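Local coordinates for protein Na-translocating NADH-quinone reductase subunit C NqrC (Shewanella oneidensis, PDB 4XHF) that belongs to the Nqr complex as its subunit C and, in this soluble fragment, holds flavin mononucleotide in an FMN-binding domain, at residues Leu190-Leu201 and Gly224-Phe235; Leu70-Lys78 and Gly239-Leu247. All blocks are in the same frame, centred on the assembly; numbering follows the deposited sequence.

Interaction 1 of 2, residues Leu190-Leu201 and Gly224-Phe235; sequences LFDDKGKFAMRL and GRGVQRAMEFWF
Phe-197 lies flat on the flank of helix 221-234: Glu-232 CA lies 3.6 Å from the centroid of its ring, 9° off the ring normal, a CH-pi contact with the helix backbone. With CG anti to the backbone N (chi1 -174°), the ring reaches out to the helix, while Met-199 N lies over the opposite face, toward its rim. A second CH-pi contact runs the other way: Leu-190 CD1 sits 3.4 Å from the centroid of the Phe-235 ring, one methyl of a branched side chain over the middle of the face. Phe-191 brings its ring edge to the chain just past the helix, with CZ 3.5 Å from Phe-235 O.

At the strand end, Gln-228, with its chain extended beyond CG, takes one nearly straight bond from Leu-201 N to its OE1, 3.1 Å long at 172°. Leu-201 CD2 presses tightly on Gly-224 CA, 3.4 Å away, the glycine making room for the methyl.

Behind these residues, Asp-192 OD1 accepts from Lys-196 N and steadies the turn between Phe-191 and Phe-197. Both segments lie in the FMN-binding domain, and helix 221-234 begins among the flavin mononucleotide pocket residues Thr-221 to Thr-223. Strand 144-151 packs against the apolar side chains, Val-149 touching Met-231 and Phe-235, Val-151 touching Leu-190; backbone bonds from Arg-200 to His-212 and Val-214 join strand 200-202 to its parallel neighbour, 213-215.

Interaction 2 of 2, residues Leu70-Lys78 and Gly239-Leu247; sequences LLINLDTGK and GFQTFFNQL
The turn that closes the hairpin between strands 67-73 and 79-80 is packed against the first turn of the C-terminal helix 241-249. Thr-242 enters this turn with its methyl: CG2 lies anti to the backbone N and comes within 3.3 Å of Thr-76 O. Gly-77 lets the helix come close, its CA 3.9 Å from Phe-243 CA; as a glycine it takes a positive phi of 85° and leaves room for Gln-246 CG. The turn is an Asx motif, with Asn-73 OD1 accepting from Thr-76 N on a lone pair in the carbonyl plane, followed by an ST turn in which Thr-76 OG1 accepts from Lys-78 N.

No direct hydrogen bond crosses the contact, but a water bridges it, lying 2.7 Å from both Leu-74 O and Gly-239 O and accepting from Phe-243 N. Deeper in, the contact is apolar. Leu-74 CD2 rests over a face of the Phe-240 ring, 4.0 Å from its centroid, and Ile-72 CD1 meets the edge of that ring. Ile-72 CG2 touches Phe-243 CE1 at 3.7 Å, the branched side chain reaching both phenylalanines; Ile-72 CG1 lies over one face of the Phe-243 ring, toward the rim, Leu-247 CG over the other, and Gly-77 O at the edge. Phe-240 continues inward onto Ala-117 and Val-119 of strand 113-123 and Val-134 of strand 129-139.

How the interactions relate
Both contacts set a helix of the C-terminal region against a loop-and-strand segment, and the two helices follow each other in the chain. Interaction 1 holds the longer helix, 221-234, against the segment leading into the small parallel sheet; interaction 2 holds helix 241-249 on the edge hairpin of the large antiparallel sheet. Aromatic packing with aliphatic groups serves both, but a glutamine amide makes the polar link in the first, and a water in the second. Interaction 2 is the more buried, although exposed turn residues flank it. The contacts meet where Trp-234 O probably accepts from Phe-240 N and the Phe-235 and Phe-244 rings touch.

Interaction 1 of 2, residues Leu190-Leu201 and Gly224-Phe235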
loop_
_atom_site.group_PDB
_atom_site.type_symbol
_atom_site.label_atom_id
_atom_site.label_comp_id
_atom_site.label_asym_id
_atom_site.label_seq_id
_atom_site.Cartn_x
_atom_site.Cartn_y
_atom_site.Cartn_z
ATOM N N LEU A 190 0.640 8.536 9.546
ATOM C CA LEU A 190 0.908 7.208 10.089
ATOM C C LEU A 190 1.540 7.239 11.476
ATOM O O LEU A 190 1.182 6.435 12.337
ATOM C CB LEU A 190 1.815 6.430 9.134
ATOM C CG LEU A 190 1.190 6.036 7.795
ATOM C CD1 LEU A 190 2.275 5.730 6.787
ATOM C CD2 LEU A 190 0.271 4.836 7.958
ATOM N N PHE A 191 2.474 8.165 11.687
ATOM C CA PHE A 191 3.294 8.181 12.898
ATOM C C PHE A 191 3.116 9.440 13.736
ATOM O O PHE A 191 2.736 10.491 13.220
ATOM C CB PHE A 191 4.770 8.046 12.529
ATOM C CG PHE A 191 5.060 6.907 11.602
ATOM C CD1 PHE A 191 5.210 5.621 12.090
ATOM C CD2 PHE A 191 5.190 7.124 10.242
ATOM C CE1 PHE A 191 5.480 4.573 11.237
ATOM C CE2 PHE A 191 5.460 6.079 9.385
ATOM C CZ PHE A 191 5.606 4.803 9.883
ATOM N N ASP A 192 3.414 9.325 15.030
ATOM C CA ASP A 192 3.436 10.481 15.921
ATOM C C ASP A 192 4.833 11.105 15.947
ATOM O O ASP A 192 5.700 10.736 15.154
ATOM C CB ASP A 192 2.982 10.091 17.339
ATOM C CG ASP A 192 3.848 9.007 17.974
ATOM O OD1 ASP A 192 5.058 8.927 17.681
ATOM O OD2 ASP A 192 3.308 8.233 18.792
ATOM N N ASP A 193 5.048 12.045 16.863
ATOM C CA ASP A 193 6.335 12.729 16.973
ATOM C C ASP A 193 7.413 11.830 17.583
ATOM O O ASP A 193 8.605 12.116 17.461
ATOM C CB ASP A 193 6.189 14.016 17.794
ATOM C CG ASP A 193 5.415 13.811 19.085
ATOM O OD1 ASP A 193 5.560 12.744 19.714
ATOM O OD2 ASP A 193 4.654 14.724 19.469
ATOM N N LYS A 194 6.994 10.749 18.235
ATOM C CA LYS A 194 7.937 9.760 18.755
ATOM C C LYS A 194 8.293 8.734 17.674
ATOM O O LYS A 194 9.001 7.761 17.941
ATOM C CB LYS A 194 7.359 9.049 19.985
ATOM C CG LYS A 194 6.990 9.975 21.141
ATOM C CD LYS A 194 8.211 10.434 21.932
ATOM C CE LYS A 194 8.738 9.338 22.853
ATOM N NZ LYS A 194 9.765 9.841 23.808
ATOM N N GLY A 195 7.797 8.954 16.459
ATOM C CA GLY A 195 8.055 8.054 15.347
ATOM C C GLY A 195 7.296 6.744 15.453
ATOM O O GLY A 195 7.562 5.800 14.708
ATOM N N LYS A 196 6.347 6.690 16.381
ATOM C CA LYS A 196 5.564 5.485 16.619
ATOM C C LYS A 196 4.278 5.497 15.799
ATOM O O LYS A 196 3.603 6.520 15.707
ATOM C CB LYS A 196 5.241 5.355 18.109
ATOM C CG LYS A 196 4.303 4.208 18.454
ATOM C CD LYS A 196 4.104 4.087 19.955
ATOM C CE LYS A 196 5.323 3.494 20.639
ATOM N NZ LYS A 196 5.553 4.110 21.971
ATOM N N PHE A 197 3.955 4.353 15.204
ATOM C CA PHE A 197 2.714 4.185 14.458
ATOM C C PHE A 197 1.522 4.571 15.332
ATOM O O PHE A 197 1.412 4.110 16.469
ATOM C CB PHE A 197 2.583 2.743 13.971
ATOM C CG PHE A 197 1.402 2.507 13.083
ATOM C CD1 PHE A 197 1.495 2.707 11.719
ATOM C CD2 PHE A 197 0.198 2.079 13.613
ATOM C CE1 PHE A 197 0.410 2.488 10.900
ATOM C CE2 PHE A 197 -0.891 1.858 12.799
ATOM C CZ PHE A 197 -0.785 2.062 11.439
ATOM N N ALA A 198 0.634 5.409 14.797
ATOM C CA ALA A 198 -0.395 6.055 15.611
ATOM C C ALA A 198 -1.808 5.945 15.039
ATOM O O ALA A 198 -2.773 6.323 15.704
ATOM C CB ALA A 198 -0.036 7.523 15.809
ATOM N N MET A 199 -1.939 5.442 13.814
ATOM C CA MET A 199 -3.252 5.338 13.179
ATOM C C MET A 199 -4.180 4.410 13.962
ATOM O O MET A 199 -3.815 3.280 14.283
ATOM C CB MET A 199 -3.125 4.837 11.739
ATOM C CG MET A 199 -2.454 5.809 10.785
ATOM S SD MET A 199 -3.362 7.343 10.507
ATOM C CE MET A 199 -4.887 6.753 9.779
ATOM N N ARG A 200 -5.377 4.906 14.262
ATOM C CA ARG A 200 -6.400 4.130 14.955
ATOM C C ARG A 200 -7.754 4.363 14.300
ATOM O O ARG A 200 -8.117 5.505 14.014
ATOM C CB ARG A 200 -6.470 4.511 16.437
ATOM C CG ARG A 200 -5.178 4.313 17.208
ATOM C CD ARG A 200 -4.849 2.844 17.387
ATOM N NE ARG A 200 -3.593 2.655 18.111
ATOM C CZ ARG A 200 -2.388 2.638 17.546
ATOM N NH1 ARG A 200 -2.249 2.799 16.236
ATOM N NH2 ARG A 200 -1.311 2.460 18.300
ATOM N N LEU A 201 -8.500 3.289 14.060
ATOM C CA LEU A 201 -9.865 3.423 13.564
ATOM C C LEU A 201 -10.800 3.747 14.723
ATOM O O LEU A 201 -10.788 3.070 15.751
ATOM C CB LEU A 201 -10.316 2.154 12.842
ATOM C CG LEU A 201 -10.128 2.221 11.325
ATOM C CD1 LEU A 201 -8.653 2.155 10.959
ATOM C CD2 LEU A 201 -10.906 1.117 10.644
ATOM N N GLY A 224 -11.935 -3.434 9.934
ATOM C CA GLY A 224 -11.203 -2.184 10.009
ATOM C C GLY A 224 -9.934 -2.302 10.829
ATOM O O GLY A 224 -8.904 -1.729 10.474
ATOM N N ARG A 225 -10.009 -3.043 11.930
ATOM C CA ARG A 225 -8.851 -3.249 12.792
ATOM C C ARG A 225 -7.787 -4.060 12.063
ATOM O O ARG A 225 -6.596 -3.932 12.340
ATOM C CB ARG A 225 -9.251 -3.957 14.085
ATOM C CG ARG A 225 -10.370 -3.272 14.850
ATOM C CD ARG A 225 -10.000 -3.070 16.311
ATOM N NE ARG A 225 -11.134 -2.585 17.100
ATOM C CZ ARG A 225 -11.540 -3.104 18.258
ATOM N NH1 ARG A 225 -10.915 -4.143 18.806
ATOM N NH2 ARG A 225 -12.586 -2.576 18.881
ATOM N N GLY A 226 -8.226 -4.900 11.131
ATOM C CA GLY A 226 -7.312 -5.677 10.319
ATOM C C GLY A 226 -6.504 -4.780 9.402
ATOM O O GLY A 226 -5.283 -4.909 9.310
ATOM N N VAL A 227 -7.192 -3.865 8.724
ATOM C CA VAL A 227 -6.538 -2.891 7.856
ATOM C C VAL A 227 -5.569 -2.058 8.675
ATOM O O VAL A 227 -4.467 -1.742 8.232
ATOM C CB VAL A 227 -7.563 -1.965 7.168
ATOM C CG1 VAL A 227 -6.863 -0.897 6.325
ATOM C CG2 VAL A 227 -8.513 -2.782 6.312
ATOM N N GLN A 228 -5.997 -1.711 9.881
ATOM C CA GLN A 228 -5.174 -0.947 10.803
ATOM C C GLN A 228 -3.894 -1.710 11.131
ATOM O O GLN A 228 -2.801 -1.145 11.113
ATOM C CB GLN A 228 -5.968 -0.648 12.074
ATOM C CG GLN A 228 -5.243 0.180 13.116
ATOM C CD GLN A 228 -5.931 0.112 14.454
ATOM O OE1 GLN A 228 -7.054 0.594 14.617
ATOM N NE2 GLN A 228 -5.266 -0.503 15.424
ATOM N N ARG A 229 -4.038 -3.000 11.414
ATOM C CA ARG A 229 -2.898 -3.847 11.741
ATOM C C ARG A 229 -2.035 -4.118 10.514
ATOM O O ARG A 229 -0.823 -4.305 10.626
ATOM C CB ARG A 229 -3.378 -5.163 12.352
ATOM C CG ARG A 229 -3.855 -5.024 13.788
ATOM C CD ARG A 229 -4.362 -6.340 14.347
ATOM N NE ARG A 229 -5.644 -6.177 15.039
ATOM C CZ ARG A 229 -6.800 -6.718 14.654
ATOM N NH1 ARG A 229 -6.879 -7.490 13.573
ATOM N NH2 ARG A 229 -7.893 -6.491 15.368
ATOM N N ALA A 230 -2.664 -4.132 9.344
ATOM C CA ALA A 230 -1.941 -4.327 8.094
ATOM C C ALA A 230 -0.951 -3.192 7.880
ATOM O O ALA A 230 0.212 -3.423 7.556
ATOM C CB ALA A 230 -2.907 -4.418 6.928
ATOM N N MET A 231 -1.416 -1.963 8.072
ATOM C CA MET A 231 -0.551 -0.801 7.933
ATOM C C MET A 231 0.479 -0.746 9.056
ATOM O O MET A 231 1.617 -0.338 8.835
ATOM C CB MET A 231 -1.379 0.482 7.912
ATOM C CG MET A 231 -2.144 0.684 6.618
ATOM S SD MET A 231 -3.103 2.205 6.630
ATOM C CE MET A 231 -4.080 2.001 5.145
ATOM N N GLU A 232 0.083 -1.168 10.254
ATOM C CA GLU A 232 0.990 -1.166 11.395
ATOM C C GLU A 232 2.214 -2.037 11.131
ATOM O O GLU A 232 3.329 -1.691 11.527
ATOM C CB GLU A 232 0.277 -1.650 12.655
ATOM C CG GLU A 232 1.166 -1.639 13.885
ATOM C CD GLU A 232 0.458 -2.143 15.120
ATOM O OE1 GLU A 232 -0.738 -2.483 15.019
ATOM O OE2 GLU A 232 1.098 -2.207 16.190
ATOM N N PHE A 233 2.001 -3.171 10.472
ATOM C CA PHE A 233 3.099 -4.074 10.146
ATOM C C PHE A 233 3.959 -3.539 9.013
ATOM O O PHE A 233 5.185 -3.519 9.108
ATOM C CB PHE A 233 2.580 -5.457 9.752
ATOM C CG PHE A 233 3.665 -6.383 9.275
ATOM C CD1 PHE A 233 4.436 -7.089 10.185
ATOM C CD2 PHE A 233 3.936 -6.526 7.922
ATOM C CE1 PHE A 233 5.444 -7.929 9.755
ATOM C CE2 PHE A 233 4.946 -7.365 7.489
ATOM C CZ PHE A 233 5.700 -8.068 8.406
ATOM N N TRP A 234 3.312 -3.120 7.933
ATOM C CA TRP A 234 4.026 -2.778 6.712
ATOM C C TRP A 234 4.709 -1.422 6.784
ATOM O O TRP A 234 5.596 -1.133 5.984
ATOM C CB TRP A 234 3.074 -2.838 5.522
ATOM C CG TRP A 234 2.884 -4.244 5.068
ATOM C CD1 TRP A 234 1.776 -5.021 5.228
ATOM C CD2 TRP A 234 3.857 -5.059 4.409
ATOM N NE1 TRP A 234 1.994 -6.269 4.695
ATOM C CE2 TRP A 234 3.265 -6.317 4.187
ATOM C CE3 TRP A 234 5.171 -4.845 3.980
ATOM C CZ2 TRP A 234 3.941 -7.356 3.552
ATOM C CZ3 TRP A 234 5.838 -5.875 3.350
ATOM C CH2 TRP A 234 5.224 -7.116 3.142
ATOM N N PHE A 235 4.307 -0.598 7.746
ATOM C CA PHE A 235 5.034 0.632 8.043
ATOM C C PHE A 235 5.869 0.457 9.312
ATOM O O PHE A 235 6.426 1.419 9.844
ATOM C CB PHE A 235 4.066 1.808 8.178
ATOM C CG PHE A 235 3.465 2.235 6.873
ATOM C CD1 PHE A 235 4.211 2.955 5.955
ATOM C CD2 PHE A 235 2.161 1.902 6.557
ATOM C CE1 PHE A 235 3.663 3.343 4.750
ATOM C CE2 PHE A 235 1.608 2.284 5.354
ATOM C CZ PHE A 235 2.359 3.006 4.449
#

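Interaction 2 of 2, residues Leu70-Lys78 and Gly239-Leu247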
loop_
_atom_site.group_PDB
_atom_site.type_symbol
_atom_site.label_atom_id
_atom_site.label_comp_id
_atom_site.label_asym_id
_atom_site.label_seq_id
_atom_site.Cartn_x
_atom_site.Cartn_y
_atom_site.Cartn_z
ATOM N N LEU A 70 10.133 0.113 -8.527
ATOM C CA LEU A 70 11.349 -0.347 -7.873
ATOM C C LEU A 70 11.104 -1.633 -7.109
ATOM O O LEU A 70 10.084 -1.780 -6.442
ATOM C CB LEU A 70 11.879 0.710 -6.907
ATOM C CG LEU A 70 12.403 2.012 -7.505
ATOM C CD1 LEU A 70 12.632 3.026 -6.405
ATOM C CD2 LEU A 70 13.686 1.756 -8.266
ATOM N N LEU A 71 12.047 -2.560 -7.218
ATOM C CA LEU A 71 12.073 -3.732 -6.361
ATOM C C LEU A 71 13.128 -3.480 -5.294
ATOM O O LEU A 71 14.297 -3.278 -5.614
ATOM C CB LEU A 71 12.383 -4.997 -7.163
ATOM C CG LEU A 71 12.275 -6.327 -6.412
ATOM C CD1 LEU A 71 10.835 -6.598 -5.984
ATOM C CD2 LEU A 71 12.816 -7.470 -7.264
ATOM N N ILE A 72 12.712 -3.472 -4.032
ATOM C CA ILE A 72 13.616 -3.145 -2.938
ATOM C C ILE A 72 13.701 -4.286 -1.936
ATOM O O ILE A 72 12.730 -5.007 -1.711
ATOM C CB ILE A 72 13.177 -1.849 -2.207
ATOM C CG1 ILE A 72 11.784 -2.006 -1.591
ATOM C CG2 ILE A 72 13.203 -0.670 -3.167
ATOM C CD1 ILE A 72 11.800 -2.303 -0.108
ATOM N N ASN A 73 14.882 -4.446 -1.351
ATOM C CA ASN A 73 15.091 -5.403 -0.278
ATOM C C ASN A 73 14.566 -4.833 1.033
ATOM O O ASN A 73 15.052 -3.811 1.513
ATOM C CB ASN A 73 16.573 -5.747 -0.155
ATOM C CG ASN A 73 16.831 -6.864 0.830
ATOM O OD1 ASN A 73 16.863 -6.648 2.039
ATOM N ND2 ASN A 73 17.023 -8.070 0.313
ATOM N N LEU A 74 13.569 -5.497 1.605
ATOM C CA LEU A 74 12.888 -4.983 2.786
ATOM C C LEU A 74 13.804 -4.874 4.002
ATOM O O LEU A 74 13.684 -3.937 4.790
ATOM C CB LEU A 74 11.686 -5.870 3.118
ATOM C CG LEU A 74 10.471 -5.686 2.205
ATOM C CD1 LEU A 74 9.493 -6.836 2.372
ATOM C CD2 LEU A 74 9.783 -4.360 2.486
ATOM N N ASP A 75 14.721 -5.825 4.152
ATOM C CA ASP A 75 15.617 -5.840 5.305
ATOM C C ASP A 75 16.669 -4.737 5.237
ATOM O O ASP A 75 16.972 -4.101 6.249
ATOM C CB ASP A 75 16.308 -7.201 5.421
ATOM C CG ASP A 75 15.357 -8.306 5.843
ATOM O OD1 ASP A 75 14.461 -8.043 6.673
ATOM O OD2 ASP A 75 15.507 -9.442 5.345
ATOM N N THR A 76 17.220 -4.510 4.048
ATOM C CA THR A 76 18.319 -3.562 3.878
ATOM C C THR A 76 17.849 -2.210 3.351
ATOM O O THR A 76 18.480 -1.184 3.604
ATOM C CB THR A 76 19.388 -4.110 2.912
ATOM O OG1 THR A 76 18.865 -4.145 1.579
ATOM C CG2 THR A 76 19.822 -5.509 3.325
ATOM N N GLY A 77 16.743 -2.214 2.615
ATOM C CA GLY A 77 16.244 -1.003 1.989
ATOM C C GLY A 77 16.905 -0.734 0.648
ATOM O O GLY A 77 16.612 0.268 -0.006
ATOM N N LYS A 78 17.802 -1.629 0.239
ATOM C CA LYS A 78 18.504 -1.489 -1.032
ATOM C C LYS A 78 17.603 -1.859 -2.205
ATOM O O LYS A 78 16.694 -2.677 -2.070
ATOM C CB LYS A 78 19.765 -2.363 -1.050
ATOM C CG LYS A 78 20.525 -2.337 -2.377
ATOM C CD LYS A 78 21.837 -3.111 -2.311
ATOM C CE LYS A 78 21.612 -4.613 -2.202
ATOM N NZ LYS A 78 20.916 -5.174 -3.397
ATOM N N GLY A 239 8.584 -3.961 7.938
ATOM C CA GLY A 239 7.965 -3.498 6.708
ATOM C C GLY A 239 8.870 -2.573 5.921
ATOM O O GLY A 239 10.005 -2.927 5.607
ATOM N N PHE A 240 8.368 -1.382 5.613
ATOM C CA PHE A 240 9.079 -0.445 4.749
ATOM C C PHE A 240 9.865 0.613 5.517
ATOM O O PHE A 240 10.341 1.580 4.926
ATOM C CB PHE A 240 8.088 0.244 3.807
ATOM C CG PHE A 240 7.533 -0.661 2.748
ATOM C CD1 PHE A 240 8.308 -1.037 1.664
ATOM C CD2 PHE A 240 6.236 -1.138 2.835
ATOM C CE1 PHE A 240 7.801 -1.872 0.689
ATOM C CE2 PHE A 240 5.724 -1.973 1.863
ATOM C CZ PHE A 240 6.508 -2.340 0.788
ATOM N N GLN A 241 10.018 0.433 6.825
ATOM C CA GLN A 241 10.646 1.464 7.646
ATOM C C GLN A 241 12.117 1.651 7.284
ATOM O O GLN A 241 12.590 2.781 7.169
ATOM C CB GLN A 241 10.509 1.131 9.132
ATOM C CG GLN A 241 10.006 2.294 9.972
ATOM C CD GLN A 241 9.715 1.892 11.403
ATOM O OE1 GLN A 241 8.556 1.820 11.817
ATOM N NE2 GLN A 241 10.766 1.628 12.168
ATOM N N THR A 242 12.834 0.546 7.104
ATOM C CA THR A 242 14.231 0.607 6.688
ATOM C C THR A 242 14.349 1.333 5.356
ATOM O O THR A 242 15.185 2.217 5.194
ATOM C CB THR A 242 14.852 -0.800 6.559
ATOM O OG1 THR A 242 14.942 -1.409 7.852
ATOM C CG2 THR A 242 16.251 -0.733 5.941
ATOM N N PHE A 243 13.500 0.950 4.408
ATOM C CA PHE A 243 13.495 1.552 3.081
ATOM C C PHE A 243 13.278 3.060 3.144
ATOM O O PHE A 243 13.953 3.817 2.449
ATOM C CB PHE A 243 12.419 0.899 2.215
ATOM C CG PHE A 243 12.166 1.612 0.919
ATOM C CD1 PHE A 243 13.177 1.760 -0.016
ATOM C CD2 PHE A 243 10.915 2.126 0.630
ATOM C CE1 PHE A 243 12.942 2.415 -1.210
ATOM C CE2 PHE A 243 10.676 2.778 -0.563
ATOM C CZ PHE A 243 11.691 2.921 -1.484
ATOM N N PHE A 244 12.336 3.495 3.975
ATOM C CA PHE A 244 12.060 4.919 4.116
ATOM C C PHE A 244 13.233 5.641 4.775
ATOM O O PHE A 244 13.604 6.739 4.358
ATOM C CB PHE A 244 10.781 5.149 4.928
ATOM C CG PHE A 244 9.512 4.823 4.184
ATOM C CD1 PHE A 244 9.474 4.797 2.797
ATOM C CD2 PHE A 244 8.351 4.548 4.880
ATOM C CE1 PHE A 244 8.305 4.499 2.124
ATOM C CE2 PHE A 244 7.179 4.251 4.212
ATOM C CZ PHE A 244 7.156 4.226 2.832
ATOM N N ASN A 245 13.816 5.027 5.801
ATOM C CA ASN A 245 14.965 5.615 6.482
ATOM C C ASN A 245 16.167 5.772 5.555
ATOM O O ASN A 245 16.993 6.665 5.745
ATOM C CB ASN A 245 15.358 4.771 7.693
ATOM C CG ASN A 245 14.428 4.975 8.874
ATOM O OD1 ASN A 245 13.769 6.009 8.994
ATOM N ND2 ASN A 245 14.377 3.988 9.759
ATOM N N GLN A 246 16.264 4.899 4.557
ATOM C CA GLN A 246 17.319 5.003 3.556
ATOM C C GLN A 246 17.075 6.198 2.640
ATOM O O GLN A 246 18.017 6.875 2.227
ATOM C CB GLN A 246 17.407 3.718 2.730
ATOM C CG GLN A 246 17.926 2.516 3.500
ATOM C CD GLN A 246 19.354 2.696 3.970
ATOM O OE1 GLN A 246 19.613 2.859 5.164
ATOM N NE2 GLN A 246 20.292 2.664 3.031
ATOM N N LEU A 247 15.810 6.454 2.324
ATOM C CA LEU A 247 15.450 7.562 1.446
ATOM C C LEU A 247 15.615 8.906 2.149
ATOM O O LEU A 247 16.019 9.890 1.530
ATOM C CB LEU A 247 14.010 7.412 0.952
ATOM C CG LEU A 247 13.702 6.235 0.025
ATOM C CD1 LEU A 247 12.262 6.320 -0.449
ATOM C CD2 LEU A 247 14.648 6.186 -1.166
HETATM O O HOH W 1 12.221 -1.739 4.533
#